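Local coordinates for outer membrane protein SusF (Bacteroides thetaiotaomicron, PDB 4FE9), which binds starch at the cell surface through its carbohydrate-binding modules, ahead of transport of the starch into the periplasm for degradation, at residues Leu342-Tyr353 / Val362-Val370; Gly410-Pro418 / Trp426-Phe434. All blocks are in the same frame, centred on the assembly; numbering follows the deposited sequence.

Contact 1 (Leu342-Tyr353 / Val362-Val370); sequences LKVGIAGWYLVY and VIEFEKPNV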
# COMPACT_ATOMS: atom_id res chain seq x y z
N LEU A 342 19.48 2.99 3.38
CA LEU A 342 19.12 1.79 4.10
C LEU A 342 20.34 1.13 4.75
O LEU A 342 21.31 0.75 4.05
CB LEU A 342 18.41 0.81 3.19
CG LEU A 342 17.99 -0.49 3.87
CD1 LEU A 342 16.95 -0.24 4.92
CD2 LEU A 342 17.51 -1.52 2.87
N LYS A 343 20.29 1.00 6.07
CA LYS A 343 21.42 0.48 6.83
C LYS A 343 21.13 -0.92 7.31
O LYS A 343 20.06 -1.20 7.85
CB LYS A 343 21.76 1.40 8.02
CG LYS A 343 22.73 0.77 9.06
CD LYS A 343 23.47 1.86 9.85
CE LYS A 343 23.70 1.44 11.30
NZ LYS A 343 23.95 2.64 12.19
N VAL A 344 22.04 -1.84 7.03
CA VAL A 344 21.87 -3.19 7.46
C VAL A 344 22.70 -3.38 8.74
O VAL A 344 23.86 -2.96 8.79
CB VAL A 344 22.36 -4.19 6.37
CG1 VAL A 344 22.10 -5.60 6.82
CG2 VAL A 344 21.65 -3.91 5.04
N GLY A 345 22.07 -3.90 9.78
CA GLY A 345 22.71 -3.93 11.11
C GLY A 345 23.37 -5.26 11.46
O GLY A 345 24.39 -5.29 12.18
N ILE A 346 22.74 -6.35 11.02
CA ILE A 346 23.21 -7.71 11.27
C ILE A 346 23.88 -8.31 9.99
O ILE A 346 23.19 -8.58 8.97
CB ILE A 346 22.03 -8.58 11.67
CG1 ILE A 346 21.31 -7.98 12.88
CG2 ILE A 346 22.45 -10.02 11.89
CD1 ILE A 346 20.15 -8.76 13.34
N ALA A 347 25.19 -8.60 10.07
CA ALA A 347 25.94 -9.13 8.91
C ALA A 347 25.38 -10.47 8.47
O ALA A 347 24.79 -11.19 9.26
CB ALA A 347 27.45 -9.25 9.23
N GLY A 348 25.44 -10.73 7.17
CA GLY A 348 24.98 -12.03 6.64
C GLY A 348 24.60 -11.99 5.17
O GLY A 348 24.71 -10.95 4.51
N TRP A 349 24.33 -13.18 4.62
CA TRP A 349 23.70 -13.33 3.31
C TRP A 349 22.21 -13.16 3.44
O TRP A 349 21.58 -13.81 4.27
CB TRP A 349 24.01 -14.73 2.72
CG TRP A 349 25.47 -14.88 2.24
CD1 TRP A 349 26.53 -15.36 2.96
CD2 TRP A 349 26.01 -14.47 0.97
NE1 TRP A 349 27.71 -15.17 2.26
CE2 TRP A 349 27.39 -14.75 0.99
CE3 TRP A 349 25.44 -13.95 -0.20
CZ2 TRP A 349 28.22 -14.48 -0.09
CZ3 TRP A 349 26.26 -13.72 -1.28
CH2 TRP A 349 27.64 -13.98 -1.22
N TYR A 350 21.63 -12.35 2.55
CA TYR A 350 20.18 -12.13 2.53
C TYR A 350 19.63 -12.21 1.10
O TYR A 350 20.27 -11.75 0.17
CB TYR A 350 19.86 -10.74 3.10
CG TYR A 350 20.27 -10.58 4.57
CD1 TYR A 350 19.54 -11.19 5.58
CD2 TYR A 350 21.37 -9.83 4.93
CE1 TYR A 350 19.92 -11.06 6.91
CE2 TYR A 350 21.74 -9.68 6.26
CZ TYR A 350 21.00 -10.29 7.24
OH TYR A 350 21.38 -10.16 8.58
N LEU A 351 18.48 -12.83 0.94
CA LEU A 351 17.62 -12.60 -0.22
C LEU A 351 16.93 -11.24 -0.11
O LEU A 351 16.10 -11.02 0.79
CB LEU A 351 16.55 -13.71 -0.36
CG LEU A 351 15.65 -13.60 -1.62
CD1 LEU A 351 15.23 -14.95 -2.17
CD2 LEU A 351 14.45 -12.76 -1.39
N VAL A 352 17.37 -10.30 -0.94
CA VAL A 352 16.77 -9.00 -1.00
C VAL A 352 15.64 -8.98 -2.05
O VAL A 352 15.85 -9.39 -3.21
CB VAL A 352 17.80 -7.96 -1.37
CG1 VAL A 352 17.16 -6.61 -1.52
CG2 VAL A 352 18.91 -7.90 -0.28
N TYR A 353 14.45 -8.55 -1.64
CA TYR A 353 13.30 -8.45 -2.54
C TYR A 353 12.80 -7.00 -2.59
O TYR A 353 12.60 -6.38 -1.55
CB TYR A 353 12.21 -9.37 -2.04
CG TYR A 353 10.87 -9.20 -2.71
CD1 TYR A 353 9.96 -8.26 -2.25
CD2 TYR A 353 10.48 -10.05 -3.74
CE1 TYR A 353 8.69 -8.16 -2.82
CE2 TYR A 353 9.22 -9.97 -4.29
CZ TYR A 353 8.34 -9.00 -3.84
OH TYR A 353 7.09 -8.89 -4.42
N VAL A 362 8.48 -1.21 -1.96
CA VAL A 362 8.61 -2.21 -0.89
C VAL A 362 10.02 -2.82 -0.94
O VAL A 362 10.55 -3.05 -2.02
CB VAL A 362 7.54 -3.33 -1.05
CG1 VAL A 362 7.74 -4.42 -0.04
CG2 VAL A 362 6.15 -2.74 -0.94
N ILE A 363 10.69 -2.89 0.21
CA ILE A 363 11.97 -3.61 0.32
C ILE A 363 11.84 -4.65 1.40
O ILE A 363 11.27 -4.36 2.45
CB ILE A 363 13.09 -2.65 0.65
CG1 ILE A 363 13.26 -1.64 -0.46
CG2 ILE A 363 14.41 -3.40 0.93
CD1 ILE A 363 14.13 -0.43 -0.09
N GLU A 364 12.11 -5.92 1.06
CA GLU A 364 12.17 -7.01 2.06
C GLU A 364 13.54 -7.68 2.09
O GLU A 364 14.21 -7.78 1.05
CB GLU A 364 11.09 -8.06 1.79
CG GLU A 364 9.66 -7.50 1.79
CD GLU A 364 9.18 -7.09 3.21
OE1 GLU A 364 9.23 -5.87 3.55
OE2 GLU A 364 8.77 -7.98 3.97
N PHE A 365 14.04 -7.96 3.31
CA PHE A 365 15.15 -8.89 3.51
C PHE A 365 14.66 -10.18 4.06
O PHE A 365 13.89 -10.20 5.02
CB PHE A 365 16.17 -8.31 4.45
CG PHE A 365 17.05 -7.31 3.82
CD1 PHE A 365 16.52 -6.23 3.13
CD2 PHE A 365 18.43 -7.41 3.95
CE1 PHE A 365 17.34 -5.29 2.54
CE2 PHE A 365 19.27 -6.48 3.37
CZ PHE A 365 18.73 -5.41 2.65
N GLU A 366 15.12 -11.28 3.48
CA GLU A 366 14.61 -12.61 3.83
C GLU A 366 15.75 -13.61 4.00
O GLU A 366 16.85 -13.34 3.62
CB GLU A 366 13.67 -13.09 2.75
CG GLU A 366 12.26 -12.48 2.87
CD GLU A 366 11.43 -12.69 1.61
OE1 GLU A 366 11.26 -13.86 1.18
OE2 GLU A 366 10.92 -11.68 1.09
N LYS A 367 15.46 -14.78 4.56
CA LYS A 367 16.48 -15.82 4.64
C LYS A 367 16.93 -16.18 3.21
O LYS A 367 16.09 -16.34 2.32
CB LYS A 367 15.92 -17.07 5.32
CG LYS A 367 15.45 -16.86 6.78
CD LYS A 367 16.63 -16.75 7.73
CE LYS A 367 16.91 -18.07 8.41
NZ LYS A 367 18.11 -18.76 7.83
N PRO A 368 18.26 -16.28 2.98
CA PRO A 368 18.80 -16.68 1.66
C PRO A 368 18.61 -18.16 1.40
O PRO A 368 19.59 -18.89 1.39
CB PRO A 368 20.28 -16.37 1.80
CG PRO A 368 20.57 -16.66 3.23
CD PRO A 368 19.32 -16.20 4.00
N ASN A 369 17.36 -18.61 1.34
CA ASN A 369 17.05 -20.02 1.12
C ASN A 369 17.05 -20.37 -0.36
O ASN A 369 16.16 -19.93 -1.11
CB ASN A 369 15.68 -20.35 1.69
CG ASN A 369 15.66 -20.32 3.20
OD1 ASN A 369 16.71 -20.23 3.83
ND2 ASN A 369 14.48 -20.17 3.76
N VAL A 370 18.08 -21.09 -0.79
CA VAL A 370 18.16 -21.57 -2.18
C VAL A 370 17.81 -23.04 -2.19
O VAL A 370 18.17 -23.78 -1.27
CB VAL A 370 19.56 -21.37 -2.74
CG1 VAL A 370 19.67 -21.91 -4.19
CG2 VAL A 370 19.94 -19.96 -2.69

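Contact 2 (Gly410-Pro418 / Trp426-Phe434); sequences GAVRICVNP and WWKTEFIIF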
# COMPACT_ATOMS: atom_id res chain seq x y z
N GLY A 410 19.24 -36.61 -13.62
CA GLY A 410 18.10 -35.84 -14.11
C GLY A 410 18.47 -34.41 -14.41
O GLY A 410 19.65 -34.02 -14.29
N ALA A 411 17.49 -33.65 -14.89
CA ALA A 411 17.69 -32.22 -15.14
C ALA A 411 17.73 -31.48 -13.80
O ALA A 411 16.95 -31.76 -12.92
CB ALA A 411 16.57 -31.67 -16.01
N VAL A 412 18.75 -30.66 -13.63
CA VAL A 412 18.89 -29.80 -12.46
C VAL A 412 17.98 -28.57 -12.59
O VAL A 412 17.96 -27.91 -13.62
CB VAL A 412 20.33 -29.33 -12.31
CG1 VAL A 412 20.47 -28.41 -11.06
CG2 VAL A 412 21.29 -30.53 -12.21
N ARG A 413 17.18 -28.31 -11.56
CA ARG A 413 16.54 -27.02 -11.38
C ARG A 413 16.90 -26.41 -10.02
O ARG A 413 17.09 -27.16 -9.03
CB ARG A 413 15.02 -27.16 -11.53
CG ARG A 413 14.56 -27.76 -12.85
CD ARG A 413 14.74 -26.76 -14.04
NE ARG A 413 13.62 -25.79 -14.14
CZ ARG A 413 12.45 -26.02 -14.76
NH1 ARG A 413 12.17 -27.24 -15.22
NH2 ARG A 413 11.53 -25.06 -14.84
N ILE A 414 17.09 -25.10 -9.98
CA ILE A 414 17.41 -24.37 -8.74
C ILE A 414 16.50 -23.13 -8.65
O ILE A 414 16.23 -22.47 -9.68
CB ILE A 414 18.88 -23.88 -8.74
CG1 ILE A 414 19.80 -24.93 -9.39
CG2 ILE A 414 19.35 -23.53 -7.30
CD1 ILE A 414 21.16 -24.37 -9.79
N CYS A 415 16.05 -22.80 -7.43
CA CYS A 415 15.32 -21.56 -7.22
C CYS A 415 15.54 -20.92 -5.83
O CYS A 415 16.16 -21.52 -4.93
CB CYS A 415 13.83 -21.74 -7.49
SG CYS A 415 12.97 -22.69 -6.21
N VAL A 416 15.11 -19.66 -5.72
CA VAL A 416 14.61 -19.11 -4.46
C VAL A 416 13.10 -19.00 -4.54
O VAL A 416 12.51 -19.33 -5.56
CB VAL A 416 15.21 -17.72 -4.19
CG1 VAL A 416 16.74 -17.80 -4.09
CG2 VAL A 416 14.80 -16.76 -5.31
N ASN A 417 12.46 -18.62 -3.43
CA ASN A 417 11.04 -18.34 -3.43
C ASN A 417 10.72 -17.28 -2.35
O ASN A 417 10.51 -17.61 -1.21
CB ASN A 417 10.23 -19.62 -3.13
CG ASN A 417 8.70 -19.37 -3.11
OD1 ASN A 417 8.01 -19.71 -2.13
ND2 ASN A 417 8.15 -18.85 -4.24
N PRO A 418 10.64 -16.00 -2.75
CA PRO A 418 10.28 -14.94 -1.78
C PRO A 418 8.90 -15.11 -1.15
O PRO A 418 8.02 -15.77 -1.72
CB PRO A 418 10.33 -13.65 -2.63
CG PRO A 418 11.12 -14.06 -3.91
CD PRO A 418 10.77 -15.49 -4.13
N TRP A 426 7.38 -20.87 -7.85
CA TRP A 426 8.82 -20.93 -7.59
C TRP A 426 9.64 -20.62 -8.85
O TRP A 426 10.68 -20.00 -8.77
CB TRP A 426 9.20 -22.32 -7.06
CG TRP A 426 9.00 -23.40 -8.07
CD1 TRP A 426 7.85 -24.08 -8.31
CD2 TRP A 426 9.93 -23.80 -9.09
NE1 TRP A 426 8.02 -24.93 -9.39
CE2 TRP A 426 9.30 -24.79 -9.87
CE3 TRP A 426 11.25 -23.44 -9.39
CZ2 TRP A 426 9.93 -25.40 -10.97
CZ3 TRP A 426 11.89 -24.07 -10.47
CH2 TRP A 426 11.23 -25.05 -11.23
N TRP A 427 9.10 -20.99 -10.02
CA TRP A 427 9.88 -20.88 -11.28
C TRP A 427 10.00 -19.40 -11.73
O TRP A 427 10.70 -19.10 -12.68
CB TRP A 427 9.22 -21.67 -12.37
CG TRP A 427 7.76 -21.39 -12.48
CD1 TRP A 427 6.76 -22.05 -11.84
CD2 TRP A 427 7.15 -20.35 -13.22
NE1 TRP A 427 5.56 -21.46 -12.11
CE2 TRP A 427 5.77 -20.39 -12.94
CE3 TRP A 427 7.64 -19.33 -14.06
CZ2 TRP A 427 4.84 -19.54 -13.56
CZ3 TRP A 427 6.71 -18.44 -14.65
CH2 TRP A 427 5.33 -18.54 -14.37
N LYS A 428 9.24 -18.51 -11.10
CA LYS A 428 9.39 -17.08 -11.39
C LYS A 428 10.73 -16.50 -10.94
O LYS A 428 11.10 -15.39 -11.31
CB LYS A 428 8.23 -16.29 -10.80
CG LYS A 428 6.91 -16.55 -11.59
CD LYS A 428 5.68 -15.90 -10.93
CE LYS A 428 4.46 -16.15 -11.78
NZ LYS A 428 3.41 -15.20 -11.51
N THR A 429 11.42 -17.23 -10.07
CA THR A 429 12.71 -16.81 -9.57
C THR A 429 13.66 -18.00 -9.59
O THR A 429 14.11 -18.49 -8.54
CB THR A 429 12.62 -16.19 -8.11
OG1 THR A 429 12.03 -17.13 -7.21
CG2 THR A 429 11.76 -14.89 -8.12
N GLU A 430 13.91 -18.52 -10.78
CA GLU A 430 14.76 -19.68 -10.89
C GLU A 430 15.96 -19.37 -11.74
O GLU A 430 16.05 -18.28 -12.36
CB GLU A 430 13.99 -20.92 -11.40
CG GLU A 430 13.63 -20.86 -12.94
CD GLU A 430 13.33 -22.23 -13.53
OE1 GLU A 430 14.00 -23.24 -13.13
OE2 GLU A 430 12.52 -22.28 -14.50
N PHE A 431 16.96 -20.24 -11.64
CA PHE A 431 18.17 -20.05 -12.38
C PHE A 431 18.94 -21.38 -12.49
O PHE A 431 18.47 -22.43 -12.02
CB PHE A 431 19.05 -18.99 -11.68
CG PHE A 431 19.33 -19.32 -10.26
CD1 PHE A 431 20.44 -20.08 -9.93
CD2 PHE A 431 18.44 -18.97 -9.27
CE1 PHE A 431 20.70 -20.42 -8.61
CE2 PHE A 431 18.70 -19.28 -7.94
CZ PHE A 431 19.81 -20.04 -7.62
N ILE A 432 20.03 -21.33 -13.20
CA ILE A 432 20.84 -22.52 -13.47
C ILE A 432 22.29 -22.05 -13.77
O ILE A 432 22.59 -20.85 -13.69
CB ILE A 432 20.22 -23.34 -14.66
CG1 ILE A 432 20.70 -24.80 -14.66
CG2 ILE A 432 20.49 -22.64 -16.01
CD1 ILE A 432 20.34 -25.56 -13.42
N ILE A 433 23.20 -23.00 -14.02
CA ILE A 433 24.58 -22.67 -14.44
C ILE A 433 24.82 -23.09 -15.89
O ILE A 433 24.56 -24.23 -16.26
CB ILE A 433 25.62 -23.42 -13.55
CG1 ILE A 433 25.55 -22.92 -12.13
CG2 ILE A 433 27.01 -23.26 -14.08
CD1 ILE A 433 24.88 -23.89 -11.25
N PHE A 434 25.34 -22.16 -16.71
CA PHE A 434 25.86 -22.49 -18.05
C PHE A 434 27.28 -21.97 -18.12
O PHE A 434 27.51 -20.77 -17.90
CB PHE A 434 25.05 -21.79 -19.17
CG PHE A 434 23.58 -22.22 -19.25
CD1 PHE A 434 23.24 -23.57 -19.47
CD2 PHE A 434 22.56 -21.24 -19.39
CE1 PHE A 434 21.87 -23.96 -19.66
CE2 PHE A 434 21.22 -21.61 -19.58
CZ PHE A 434 20.87 -22.99 -19.69
O HOH W 1 16.50 -23.80 -12.83
O HOH W 2 9.28 -17.77 -6.67

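Contact 1 (Leu342-Tyr353 / Val362-Val370)
Phe365 packs alongside Val352, its non-hydrogen-bonded partner in the antiparallel beta hairpin of strands 348-357 and 360-366, which ends the sheet of the second carbohydrate-binding module. The CG2 methyl of Val352 sits over one face of the Phe365 ring, 4.0 Å from its centroid, in a CH-pi contact displaced toward the rim. Leu342 reaches the same ring from the opposing direction, its CD2 being 3.8 Å from Phe365 CE1, while Val344 CG2 adjoins CE2 obliquely. Tyr350 closes the ring's edge with CG 3.7 Å from Phe365 CD2, the two ring planes inclined at 59°. The CG of Phe365 is anti to the carbonyl carbon (chi1 -78°), which carries the ring in among these four side chains.

Two pairs of backbone bonds hold the strands. Tyr353 and Glu364 exchange nearly straight ones, Glu364 N to Tyr353 O measuring 2.7 Å; at Leu351 and Glu366 the bond from Glu366 N is short but bent, and the return bond from Leu351 N is weak. On the sheet face opposite Phe365, Tyr353 CD1 meets the CG methylene of Glu364 obliquely; the glutamate chain bends at chi2 (-71°) and its OE1 accepts a bond from Ser326 N. Glu366 OE1 is bonded to Lys419 N.

Farther out, Phe301 of strand 294-301 and Ala333 of helix 327-333 also touch Phe365. Past the strand end, Pro368 centres an inverse gamma turn and lays its CG 3.2 Å from Trp349 O.

Contact 2 (Gly410-Pro418 / Trp426-Phe434)
Arg413 grips the carboxylate of Glu430 side-on in a two-pronged salt bridge. Its NE donates to Glu430 OE1 at 2.8 Å, almost straight and in the guanidinium plane, using the syn lone pair of that oxygen. NH2 binds Glu430 OE2 at 3.0 Å, somewhat out of both planes, which lie only 24° apart. The arginine chain, bent at chi2 and chi3 (-73° and -82°), folds back to bring the guanidinium alongside the acid. Trp426 CH2 lies over one guanidinium face, and Arg441 supplies OE2 with a second salt bridge, so two positive charges would probably stabilise the carboxylate as an anion.

Thr429 forms a second polar centre. Its hydroxyl donates to Val416 O at 2.8 Å, approaching from above the carbonyl plane, and Val416 N returns a bond to Thr429 O. Water 2 joins Thr429 OG1 to Asn417 ND2. Between the two centres, Phe431 N donates to Ile414 O.

Apolar side chains divide between the two faces. Cys415 presses CB against the Trp426 edge, 3.6 Å from CE3, with its sulfur oblique to the ring. On the other face Ile414 covers the Phe431 ring: CB stands over it toward the rim and CG2 comes to 3.5 Å from CZ. Farther along the strand, Val412 CG1 meets Ile432 CD1 at 3.7 Å. Leu460 of strand 458-461 and Trp296 of strand 294-301, from module 2, also touch Phe431, whereas Met373 of strand 371-374 packs on Arg413, Cys415 and Trp426. The arrangement is that of adjacent antiparallel strands in the beta-sheet of the third carbohydrate-binding module, entered on the second strand's side from a 3-10 turn.

The contacts follow one another along the chain, contact 1 being complete before contact 2 begins, and their centres are 19 Å apart. They belong to different sheets. In module 2 the hairpin of contact 1 lies at the 360-366 end, and Leu342 comes from strand 341-343, next to the other end of the strand order; their side chains meet. Contact 2 lies in the five-stranded sheet of module 3. Residues 367-370 lead between the modules, Val370 CG1 packing 3.5 Å from Ile414 CG2 within module 3. Leu351 CD1, 3.4 Å from Val416 CB, and Glu366 OE1, 3.3 Å from Pro418 CA, show that the two carbohydrate-binding modules also abut directly.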